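Local coordinates for glycosyl hydrolases family 31 family protein (PDB 6DRU) that hydrolyses xyloglucan oligosaccharides, releasing alpha-xylose from the non-reducing terminal glucose, as an alpha-xylosidase of glycosyl hydrolase family 31, at residues Q22-D27 / I47-I52; H158-K163 / N637-Q642; D366-S371 / N426-T431; L540-L545 / A696-I701. One frame throughout, in Å; residues are numbered along the deposited sequence.

All four contacts lie away from the xylose pocket and its active-site residues Asp395 and Asp487. Contact 1 belongs to the N-terminal beta region and contact 3 to the loops of the TIM-barrel domain; their centres are about 27 Å apart. Contact 2 joins the 158-163 loop to the C-terminal domain and contact 4 joins TIM-barrel helix 535-548 to it, with centres about 21 Å and nearest atoms about 8 Å apart; helix 492-508, which follows Asp487 in the chain, touches His158 of the one and Arg543 of the other. Contact 4 is about 45 Å from contacts 1 and 3, centre to centre, across the middle of the chain. Contact 3 is nested within the loop closed by contact 2.

Contact 1 (Q22-D27 / I47-I52)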
# COMPACT_ATOMS: atom_id res chain seq x y z
N GLN A 22 -32.70 5.09 -5.23
CA GLN A 22 -33.75 5.00 -6.24
C GLN A 22 -34.72 3.88 -5.90
O GLN A 22 -34.32 2.83 -5.38
CB GLN A 22 -33.16 4.74 -7.63
CG GLN A 22 -32.00 5.63 -8.01
CD GLN A 22 -31.28 5.15 -9.25
OE1 GLN A 22 -30.63 4.11 -9.24
NE2 GLN A 22 -31.40 5.91 -10.33
N PRO A 23 -36.01 4.08 -6.16
CA PRO A 23 -36.94 2.94 -6.10
C PRO A 23 -36.57 1.92 -7.16
O PRO A 23 -36.24 2.27 -8.30
CB PRO A 23 -38.31 3.59 -6.39
CG PRO A 23 -37.99 4.85 -7.12
CD PRO A 23 -36.69 5.33 -6.55
N PHE A 24 -36.61 0.65 -6.78
CA PHE A 24 -36.11 -0.43 -7.63
C PHE A 24 -36.99 -1.65 -7.45
O PHE A 24 -36.95 -2.30 -6.40
CB PHE A 24 -34.65 -0.75 -7.30
CG PHE A 24 -33.83 -1.15 -8.48
CD1 PHE A 24 -33.34 -0.20 -9.36
CD2 PHE A 24 -33.56 -2.48 -8.73
CE1 PHE A 24 -32.59 -0.57 -10.45
CE2 PHE A 24 -32.81 -2.86 -9.82
CZ PHE A 24 -32.32 -1.90 -10.69
N GLY A 25 -37.77 -1.98 -8.48
CA GLY A 25 -38.67 -3.10 -8.42
C GLY A 25 -39.80 -2.88 -7.41
O GLY A 25 -40.00 -1.80 -6.86
N TYR A 26 -40.54 -3.96 -7.18
CA TYR A 26 -41.64 -3.94 -6.22
C TYR A 26 -41.08 -3.89 -4.81
O TYR A 26 -40.29 -4.75 -4.42
CB TYR A 26 -42.54 -5.16 -6.40
CG TYR A 26 -43.38 -5.13 -7.66
CD1 TYR A 26 -44.07 -3.99 -8.04
CD2 TYR A 26 -43.50 -6.26 -8.46
CE1 TYR A 26 -44.84 -3.97 -9.18
CE2 TYR A 26 -44.27 -6.25 -9.60
CZ TYR A 26 -44.94 -5.10 -9.96
OH TYR A 26 -45.71 -5.07 -11.10
N ASP A 27 -41.50 -2.88 -4.04
CA ASP A 27 -41.17 -2.77 -2.62
C ASP A 27 -39.67 -2.78 -2.37
O ASP A 27 -39.18 -3.37 -1.41
CB ASP A 27 -41.85 -3.88 -1.81
CG ASP A 27 -43.24 -4.22 -2.32
OD1 ASP A 27 -44.14 -3.36 -2.21
OD2 ASP A 27 -43.43 -5.35 -2.81
N ILE A 47 -27.36 -7.38 -10.57
CA ILE A 47 -28.80 -7.16 -10.55
C ILE A 47 -29.24 -6.63 -11.91
O ILE A 47 -28.46 -6.02 -12.65
CB ILE A 47 -29.22 -6.19 -9.42
CG1 ILE A 47 -28.66 -4.80 -9.68
CG2 ILE A 47 -28.76 -6.72 -8.07
CD1 ILE A 47 -29.26 -3.73 -8.78
N TYR A 48 -30.51 -6.89 -12.23
CA TYR A 48 -31.09 -6.48 -13.51
C TYR A 48 -31.65 -5.07 -13.40
O TYR A 48 -32.29 -4.71 -12.41
CB TYR A 48 -32.19 -7.45 -13.93
CG TYR A 48 -31.69 -8.80 -14.40
CD1 TYR A 48 -31.34 -9.79 -13.49
CD2 TYR A 48 -31.57 -9.08 -15.75
CE1 TYR A 48 -30.89 -11.02 -13.92
CE2 TYR A 48 -31.12 -10.32 -16.19
CZ TYR A 48 -30.77 -11.28 -15.27
OH TYR A 48 -30.32 -12.51 -15.70
N ASP A 49 -31.42 -4.27 -14.44
CA ASP A 49 -31.97 -2.92 -14.53
C ASP A 49 -32.62 -2.75 -15.90
O ASP A 49 -31.90 -2.68 -16.92
CB ASP A 49 -30.91 -1.86 -14.30
CG ASP A 49 -31.49 -0.46 -14.18
OD1 ASP A 49 -32.73 -0.35 -14.07
OD2 ASP A 49 -30.72 0.52 -14.20
N PRO A 50 -33.96 -2.70 -15.99
CA PRO A 50 -34.87 -2.78 -14.84
C PRO A 50 -34.99 -4.21 -14.34
O PRO A 50 -34.57 -5.13 -15.05
CB PRO A 50 -36.19 -2.29 -15.42
CG PRO A 50 -36.14 -2.70 -16.84
CD PRO A 50 -34.69 -2.59 -17.26
N PRO A 51 -35.52 -4.41 -13.13
CA PRO A 51 -35.72 -5.77 -12.64
C PRO A 51 -36.56 -6.59 -13.61
O PRO A 51 -37.38 -6.05 -14.36
CB PRO A 51 -36.45 -5.56 -11.30
CG PRO A 51 -36.01 -4.21 -10.85
CD PRO A 51 -35.84 -3.39 -12.11
N ILE A 52 -36.34 -7.91 -13.58
CA ILE A 52 -37.07 -8.83 -14.45
C ILE A 52 -38.57 -8.63 -14.32
O ILE A 52 -39.33 -8.85 -15.27
CB ILE A 52 -36.66 -10.29 -14.12
CG1 ILE A 52 -35.24 -10.57 -14.61
CG2 ILE A 52 -37.62 -11.29 -14.75
CD1 ILE A 52 -34.62 -11.80 -13.98
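The carboxylate of Asp49, gripped by two backbone amides, lies beside the ring of Phe24. Its OD1 accepts from His60 N and its OD2 from Gly61 N, which fixes the rotation of the group, and OD1 comes to 3.6 Å from Phe24 CE1. The two side chains cross at about a right angle, with ring and carboxylate planes 52° apart. Ile47, Tyr48 and Pro51 meet the same ring. Pro51 covers one face in a CH-pi contact, its CD 4.2 Å from the centre of the Phe24 ring and 24° off the normal, while Pro51 CG reaches 3.6 Å from Phe24 CE2. At the rim, close to the ring plane, lies the carbonyl O of Tyr48. Ile47 adds its CD1, 3.8 Å from Phe24 CE2; with CG1 set between the backbone N and carbonyl carbon (chi1 66°) and the chain extended beyond it, the methyl is carried out to the ring. Gly25 N approaches Pro51 CG as well but donates to Glu56 OE2. Leu238 of helix 228-239 packs on both Phe24 and Pro51, and a cis peptide precedes Pro50. Gly25, at positive phi, lies in the short turn of the beta hairpin formed by antiparallel strands 17-23 and 28-35. Phe24, at the start of that turn, sits against a proline-containing loop beside the N-terminal beta-sheet.

Contact 2 (H158-K163 / N637-Q642). With NAG (2-acetamido-2-deoxy-beta-D-glucopyranose), chain E.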
# COMPACT_ATOMS: atom_id res chain seq x y z
N HIS A 158 -23.82 -26.36 9.68
CA HIS A 158 -24.94 -27.04 10.34
C HIS A 158 -25.93 -26.04 10.93
O HIS A 158 -26.57 -26.31 11.96
CB HIS A 158 -24.43 -28.00 11.42
CG HIS A 158 -25.32 -29.19 11.65
ND1 HIS A 158 -24.86 -30.37 12.19
CD2 HIS A 158 -26.64 -29.37 11.40
CE1 HIS A 158 -25.86 -31.23 12.27
NE2 HIS A 158 -26.95 -30.65 11.80
N MET A 159 -26.08 -24.89 10.28
CA MET A 159 -26.98 -23.84 10.75
C MET A 159 -27.76 -23.26 9.58
O MET A 159 -27.22 -23.12 8.47
CB MET A 159 -26.20 -22.70 11.43
CG MET A 159 -25.20 -23.15 12.48
SD MET A 159 -24.15 -21.79 13.05
CE MET A 159 -25.34 -20.85 13.99
N ILE A 160 -29.02 -22.92 9.82
CA ILE A 160 -29.79 -22.12 8.89
C ILE A 160 -30.00 -20.69 9.39
O ILE A 160 -30.33 -19.81 8.58
CB ILE A 160 -31.15 -22.77 8.55
CG1 ILE A 160 -31.94 -23.06 9.83
CG2 ILE A 160 -30.96 -24.03 7.71
CD1 ILE A 160 -33.36 -23.52 9.56
N ASN A 161 -29.84 -20.44 10.69
CA ASN A 161 -29.84 -19.09 11.24
C ASN A 161 -28.39 -18.64 11.35
O ASN A 161 -27.64 -19.14 12.20
CB ASN A 161 -30.53 -19.05 12.60
CG ASN A 161 -30.54 -17.67 13.21
OD1 ASN A 161 -30.37 -16.66 12.51
ND2 ASN A 161 -30.75 -17.60 14.52
N LYS A 162 -28.00 -17.69 10.50
CA LYS A 162 -26.62 -17.22 10.44
C LYS A 162 -26.34 -16.06 11.39
O LYS A 162 -25.25 -15.49 11.34
CB LYS A 162 -26.27 -16.82 9.00
CG LYS A 162 -26.45 -17.94 7.98
CD LYS A 162 -25.51 -19.11 8.26
CE LYS A 162 -25.84 -20.31 7.39
NZ LYS A 162 -25.20 -20.24 6.04
N LYS A 163 -27.30 -15.71 12.24
CA LYS A 163 -27.09 -14.62 13.19
C LYS A 163 -25.94 -14.96 14.13
O LYS A 163 -25.79 -16.10 14.58
CB LYS A 163 -28.37 -14.37 13.99
CG LYS A 163 -28.26 -13.29 15.05
CD LYS A 163 -28.66 -11.93 14.50
CE LYS A 163 -28.51 -10.84 15.54
NZ LYS A 163 -28.69 -9.49 14.95
N ASN A 637 -32.18 -29.53 15.24
CA ASN A 637 -32.08 -30.54 14.19
C ASN A 637 -33.38 -30.70 13.41
O ASN A 637 -33.35 -31.18 12.27
CB ASN A 637 -31.68 -31.90 14.79
CG ASN A 637 -30.34 -31.85 15.50
OD1 ASN A 637 -30.23 -31.39 16.63
ND2 ASN A 637 -29.30 -32.35 14.83
N TYR A 638 -34.52 -30.29 13.99
CA TYR A 638 -35.79 -30.39 13.28
C TYR A 638 -35.91 -29.37 12.16
O TYR A 638 -36.73 -29.56 11.26
CB TYR A 638 -36.95 -30.21 14.27
CG TYR A 638 -37.05 -31.33 15.28
CD1 TYR A 638 -36.92 -32.66 14.90
CD2 TYR A 638 -37.26 -31.05 16.63
CE1 TYR A 638 -37.00 -33.68 15.83
CE2 TYR A 638 -37.35 -32.06 17.56
CZ TYR A 638 -37.22 -33.37 17.16
OH TYR A 638 -37.30 -34.38 18.09
N THR A 639 -35.12 -28.29 12.19
CA THR A 639 -35.15 -27.29 11.14
C THR A 639 -33.89 -27.27 10.27
O THR A 639 -33.97 -26.84 9.12
CB THR A 639 -35.36 -25.89 11.74
OG1 THR A 639 -34.39 -25.66 12.77
CG2 THR A 639 -36.75 -25.78 12.33
N THR A 640 -32.76 -27.73 10.79
CA THR A 640 -31.54 -27.81 10.00
C THR A 640 -31.40 -29.13 9.25
O THR A 640 -30.52 -29.24 8.38
CB THR A 640 -30.30 -27.60 10.89
OG1 THR A 640 -30.17 -28.70 11.80
CG2 THR A 640 -30.43 -26.31 11.68
N GLN A 641 -32.23 -30.13 9.56
CA GLN A 641 -32.14 -31.44 8.91
C GLN A 641 -33.49 -31.92 8.37
O GLN A 641 -33.57 -33.07 7.91
CB GLN A 641 -31.56 -32.48 9.88
CG GLN A 641 -30.20 -32.11 10.44
CD GLN A 641 -29.65 -33.16 11.39
OE1 GLN A 641 -28.83 -32.86 12.26
NE2 GLN A 641 -30.10 -34.40 11.23
N GLN A 642 -34.53 -31.10 8.43
CA GLN A 642 -35.80 -31.38 7.77
C GLN A 642 -36.13 -30.24 6.81
O GLN A 642 -35.69 -29.11 7.00
CB GLN A 642 -36.95 -31.55 8.76
CG GLN A 642 -36.72 -32.55 9.88
CD GLN A 642 -37.92 -32.68 10.79
OE1 GLN A 642 -37.88 -33.40 11.80
NE2 GLN A 642 -39.00 -31.99 10.45
C1 NAG E . -28.01 -32.47 15.54
C2 NAG E . -27.16 -33.70 15.27
C3 NAG E . -25.88 -33.68 16.04
C4 NAG E . -25.18 -32.36 15.86
C5 NAG E . -26.12 -31.24 16.24
C6 NAG E . -25.42 -29.90 16.08
C7 NAG E . -28.26 -35.79 14.60
C8 NAG E . -29.05 -37.03 14.95
N2 NAG E . -27.89 -34.86 15.61
O3 NAG E . -25.08 -34.75 15.61
O4 NAG E . -24.03 -32.31 16.67
O5 NAG E . -27.25 -31.30 15.40
O6 NAG E . -26.16 -29.07 15.21
O7 NAG E . -27.95 -35.58 13.44
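His158 reaches from the 158-163 loop to Gln641 at the end of the short helix 637-640, beside the sugar on Asn637. From CB the side chain leaves with CG anti to the backbone N (chi1 -150°), which swings the imidazole toward the helix and against the N-acetylglucosamine: O6 of NAG lies over the centre of one ring face, 3.5 Å above its plane. ND1 has the same O6 as its nearest sugar atom. At the ring edge, CD2 lies 3.6 Å from Thr640 OG1, a hydroxyl hydrogen-bonded to Ser636 O. CE1 comes within 3.4 Å of NAG O5. At the tip, NE2 donates to Gln641 OE1 over 2.9 Å, with the acceptor almost exactly in the ring plane but the N-H bent to 140°. That oxygen has a second donor: Asn637 ND2, 2.7 Å from Gln641 OE1, approaching from the opposite face of the amide. Further along, Ile160 sets its CD1 3.8 Å from Thr639 CB, with Val632 of helix 628-633 touching both side chains. Asn637, Tyr638 and Thr639 form an N-X-T glycosylation sequon, and the bond from Asn637 ND2 to NAG C1 leaves that nitrogen one N-H. Gln641 OE1 takes it while also accepting the imidazole N-H of His158 NE2, and Gln641 NE2 gives a weak bond to NAG O7; one glutamine amide thus couples the glycan linkage to a loop more than 470 residues earlier in the chain.

Contact 3 (D366-S371 / N426-T431)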
# COMPACT_ATOMS: atom_id res chain seq x y z
N ASP A 366 -8.49 -16.62 -17.45
CA ASP A 366 -9.21 -15.44 -16.98
C ASP A 366 -10.66 -15.52 -17.45
O ASP A 366 -10.98 -15.14 -18.57
CB ASP A 366 -8.53 -14.17 -17.49
CG ASP A 366 -9.08 -12.92 -16.86
OD1 ASP A 366 -9.89 -13.04 -15.91
OD2 ASP A 366 -8.72 -11.81 -17.30
N SER A 367 -11.54 -16.01 -16.57
CA SER A 367 -12.95 -16.10 -16.92
C SER A 367 -13.60 -14.73 -17.06
O SER A 367 -14.64 -14.61 -17.71
CB SER A 367 -13.71 -16.93 -15.88
OG SER A 367 -13.71 -16.29 -14.61
N THR A 368 -13.01 -13.69 -16.46
CA THR A 368 -13.53 -12.34 -16.63
C THR A 368 -13.16 -11.73 -17.98
O THR A 368 -13.75 -10.72 -18.38
CB THR A 368 -13.03 -11.43 -15.51
OG1 THR A 368 -11.63 -11.15 -15.70
CG2 THR A 368 -13.22 -12.09 -14.16
N ASN A 369 -12.20 -12.32 -18.68
CA ASN A 369 -11.82 -11.87 -20.01
C ASN A 369 -12.76 -12.48 -21.04
O ASN A 369 -12.78 -13.71 -21.19
CB ASN A 369 -10.37 -12.25 -20.32
CG ASN A 369 -9.84 -11.63 -21.60
OD1 ASN A 369 -10.60 -11.32 -22.52
ND2 ASN A 369 -8.53 -11.47 -21.68
N PRO A 370 -13.55 -11.68 -21.76
CA PRO A 370 -14.47 -12.27 -22.76
C PRO A 370 -13.76 -13.05 -23.84
O PRO A 370 -14.29 -14.06 -24.32
CB PRO A 370 -15.20 -11.04 -23.32
CG PRO A 370 -15.07 -10.00 -22.26
CD PRO A 370 -13.72 -10.23 -21.64
N SER A 371 -12.57 -12.61 -24.25
CA SER A 371 -11.81 -13.36 -25.25
C SER A 371 -11.38 -14.72 -24.72
O SER A 371 -11.32 -15.69 -25.48
CB SER A 371 -10.59 -12.55 -25.69
OG SER A 371 -10.97 -11.36 -26.34
N ASN A 426 -4.12 -10.72 -10.85
CA ASN A 426 -4.61 -9.76 -11.83
C ASN A 426 -5.63 -10.41 -12.75
O ASN A 426 -5.35 -11.46 -13.34
CB ASN A 426 -3.45 -9.20 -12.66
CG ASN A 426 -2.78 -8.00 -12.01
OD1 ASN A 426 -3.42 -7.24 -11.28
ND2 ASN A 426 -1.50 -7.81 -12.29
N TYR A 427 -6.80 -9.79 -12.87
CA TYR A 427 -7.80 -10.18 -13.85
C TYR A 427 -7.99 -9.05 -14.86
O TYR A 427 -7.46 -7.94 -14.70
CB TYR A 427 -9.15 -10.50 -13.19
CG TYR A 427 -9.16 -11.73 -12.32
CD1 TYR A 427 -8.84 -12.98 -12.84
CD2 TYR A 427 -9.51 -11.65 -10.98
CE1 TYR A 427 -8.85 -14.11 -12.04
CE2 TYR A 427 -9.53 -12.77 -10.17
CZ TYR A 427 -9.20 -14.00 -10.71
OH TYR A 427 -9.22 -15.12 -9.91
N ALA A 428 -8.76 -9.33 -15.91
CA ALA A 428 -9.12 -8.30 -16.86
C ALA A 428 -10.17 -7.34 -16.31
O ALA A 428 -10.31 -6.23 -16.82
CB ALA A 428 -9.63 -8.93 -18.16
N ALA A 429 -10.90 -7.75 -15.27
CA ALA A 429 -11.95 -6.94 -14.68
C ALA A 429 -11.54 -6.31 -13.36
O ALA A 429 -12.35 -5.59 -12.76
CB ALA A 429 -13.22 -7.79 -14.48
N GLY A 430 -10.33 -6.55 -12.91
CA GLY A 430 -9.86 -6.03 -11.64
C GLY A 430 -8.86 -6.99 -11.03
O GLY A 430 -8.27 -7.81 -11.72
N THR A 431 -8.69 -6.88 -9.72
CA THR A 431 -7.86 -7.80 -8.97
C THR A 431 -8.74 -8.77 -8.20
O THR A 431 -9.96 -8.64 -8.15
CB THR A 431 -6.92 -7.05 -8.02
OG1 THR A 431 -7.70 -6.35 -7.03
CG2 THR A 431 -6.07 -6.06 -8.79
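A chi1 of -170° carries the Asp366 carboxylate away from its own backbone N and across to 426-431, with OD1 nearly eclipsing CA (chi2 8°). OD2 takes the backbone N-H of Ala428, 2.8 Å from Ala428 N, on its syn side and 18° out of the carboxylate plane. OD1 is engaged from its own segment: Thr368 OG1 donates to Asp366 OD1 at 2.6 Å, again from the syn side, and the amide of Thr368 adds a weak bond to the same oxygen. OD1 also lies beside Tyr427 CD1, and the two side chains meet obliquely. The Tyr427 hydroxyl points onward to Gln432 and Gly400. Apolar contact is slight: Thr368 CB sits 3.8 Å from Ala429 CB, and Asn369 CB faces Ala428 CB at 4.0 Å. Past the contact, Arg37 of the third subunit bonds to Asn426 OD1 and Gly430 O. Residues 366-369 make a type I beta turn, and Asn369 OD1 then caps helix 370-385 by accepting from Ser371 N. The Asp366 carboxylate thus links a type I turn leading into an N-capped helix, after strand 360-364, to the loop between strand 425-426 and helix 432-435, both within the TIM-barrel domain.

Contact 4 (L540-L545 / A696-I701); sequences LYVRWL and APLQHI
Arg543 lays one face of its guanidinium on the backbone of Leu698, whose CA stands 3.7 Å above the plane of that group and over its centre. Ala696 O and His700 O lie at the guanidinium edge, near its plane. NH2 donates to Ala696 O over 3.1 Å in an almost straight bond (178°), with the oxygen in the guanidinium plane although the nitrogen lies 42° above the carbonyl's own plane. NH1 lies 2.9 Å from Pro697 O and 3.2 Å from His700 O, so three carbonyl oxygens gather near the NH1 and NH2 ends, which would suit a positive charge. The side chain gets there by bending at chi2 (-67°) and then running extended. Beside it, Val542 and Leu698 meet at about a right angle, Val542 CG1 touching Leu698 CD1 at 3.7 Å, while the Arg543 chain passes obliquely over the same leucine. Residues 697-700 form a type I beta turn, closed by His700 N donating to Pro697 O. Helix 535-548 of the TIM-barrel domain thereby meets the bend between strands 690-695 and 703-705 of the C-terminal domain, with helix 582-594 packing on Val542 and Ile701, and Trp492 of helix 492-508 on Arg543.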
# COMPACT_ATOMS: atom_id res chain seq x y z
N LEU A 540 -24.24 -46.37 5.57
CA LEU A 540 -24.19 -44.93 5.36
C LEU A 540 -24.55 -44.56 3.93
O LEU A 540 -25.30 -43.60 3.70
CB LEU A 540 -22.81 -44.39 5.72
CG LEU A 540 -22.55 -42.91 5.43
CD1 LEU A 540 -23.59 -42.03 6.12
CD2 LEU A 540 -21.15 -42.52 5.86
N TYR A 541 -24.03 -45.30 2.95
CA TYR A 541 -24.28 -44.96 1.55
C TYR A 541 -25.76 -45.11 1.20
O TYR A 541 -26.32 -44.27 0.49
CB TYR A 541 -23.42 -45.82 0.63
CG TYR A 541 -23.65 -45.51 -0.83
CD1 TYR A 541 -23.06 -44.40 -1.43
CD2 TYR A 541 -24.48 -46.30 -1.62
CE1 TYR A 541 -23.27 -44.10 -2.76
CE2 TYR A 541 -24.70 -46.01 -2.95
CZ TYR A 541 -24.09 -44.91 -3.51
OH TYR A 541 -24.30 -44.61 -4.84
N VAL A 542 -26.40 -46.17 1.68
CA VAL A 542 -27.80 -46.40 1.35
C VAL A 542 -28.68 -45.32 1.97
O VAL A 542 -29.64 -44.85 1.35
CB VAL A 542 -28.23 -47.81 1.78
CG1 VAL A 542 -29.74 -47.97 1.68
CG2 VAL A 542 -27.54 -48.85 0.92
N ARG A 543 -28.35 -44.89 3.20
CA ARG A 543 -29.04 -43.75 3.79
C ARG A 543 -28.82 -42.49 2.96
O ARG A 543 -29.75 -41.72 2.73
CB ARG A 543 -28.57 -43.54 5.23
CG ARG A 543 -28.91 -44.67 6.19
CD ARG A 543 -30.40 -44.78 6.40
NE ARG A 543 -30.72 -45.58 7.58
CZ ARG A 543 -31.95 -45.85 7.99
NH1 ARG A 543 -32.99 -45.38 7.32
NH2 ARG A 543 -32.15 -46.58 9.08
N TRP A 544 -27.58 -42.28 2.51
CA TRP A 544 -27.25 -41.07 1.76
C TRP A 544 -27.88 -41.10 0.37
O TRP A 544 -28.47 -40.10 -0.07
CB TRP A 544 -25.73 -40.94 1.66
CG TRP A 544 -25.22 -39.54 1.57
CD1 TRP A 544 -25.75 -38.52 0.85
CD2 TRP A 544 -24.05 -39.01 2.21
NE1 TRP A 544 -25.00 -37.38 1.01
CE2 TRP A 544 -23.95 -37.66 1.84
CE3 TRP A 544 -23.09 -39.55 3.07
CZ2 TRP A 544 -22.92 -36.84 2.30
CZ3 TRP A 544 -22.07 -38.73 3.52
CH2 TRP A 544 -21.99 -37.39 3.14
N LEU A 545 -27.77 -42.23 -0.33
CA LEU A 545 -28.34 -42.34 -1.67
C LEU A 545 -29.86 -42.15 -1.63
O LEU A 545 -30.44 -41.59 -2.57
CB LEU A 545 -27.98 -43.70 -2.27
CG LEU A 545 -28.20 -43.97 -3.76
CD1 LEU A 545 -29.64 -44.39 -4.07
CD2 LEU A 545 -27.81 -42.76 -4.59
N ALA A 696 -38.20 -46.45 10.55
CA ALA A 696 -37.16 -46.08 9.59
C ALA A 696 -36.17 -47.23 9.45
O ALA A 696 -35.05 -47.16 9.98
CB ALA A 696 -36.46 -44.79 10.00
N PRO A 697 -36.55 -48.30 8.74
CA PRO A 697 -35.55 -49.33 8.41
C PRO A 697 -34.56 -48.80 7.39
O PRO A 697 -34.69 -47.67 6.93
CB PRO A 697 -36.41 -50.47 7.84
CG PRO A 697 -37.61 -49.79 7.30
CD PRO A 697 -37.88 -48.62 8.20
N LEU A 698 -33.56 -49.61 7.01
CA LEU A 698 -32.51 -49.10 6.14
C LEU A 698 -33.02 -48.78 4.74
O LEU A 698 -32.45 -47.91 4.07
CB LEU A 698 -31.35 -50.10 6.08
CG LEU A 698 -30.30 -49.92 4.98
CD1 LEU A 698 -29.43 -48.71 5.28
CD2 LEU A 698 -29.44 -51.17 4.84
N GLN A 699 -34.10 -49.42 4.31
CA GLN A 699 -34.63 -49.21 2.97
C GLN A 699 -35.61 -48.05 2.90
O GLN A 699 -36.02 -47.68 1.79
CB GLN A 699 -35.33 -50.48 2.47
CG GLN A 699 -34.82 -51.77 3.08
CD GLN A 699 -35.48 -52.10 4.41
OE1 GLN A 699 -36.61 -51.68 4.66
NE2 GLN A 699 -34.79 -52.84 5.26
N HIS A 700 -36.00 -47.47 4.03
CA HIS A 700 -37.00 -46.41 4.07
C HIS A 700 -36.37 -45.13 4.61
O HIS A 700 -35.72 -45.14 5.66
CB HIS A 700 -38.20 -46.82 4.93
CG HIS A 700 -39.00 -47.94 4.35
ND1 HIS A 700 -38.92 -48.30 3.02
CD2 HIS A 700 -39.89 -48.79 4.92
CE1 HIS A 700 -39.74 -49.32 2.79
NE2 HIS A 700 -40.33 -49.63 3.93
N ILE A 701 -36.57 -44.03 3.90
CA ILE A 701 -36.15 -42.70 4.35
C ILE A 701 -37.39 -41.97 4.86
O ILE A 701 -38.41 -41.93 4.16
CB ILE A 701 -35.46 -41.90 3.23
CG1 ILE A 701 -35.12 -40.50 3.72
CG2 ILE A 701 -36.30 -41.87 1.95
CD1 ILE A 701 -34.37 -39.67 2.72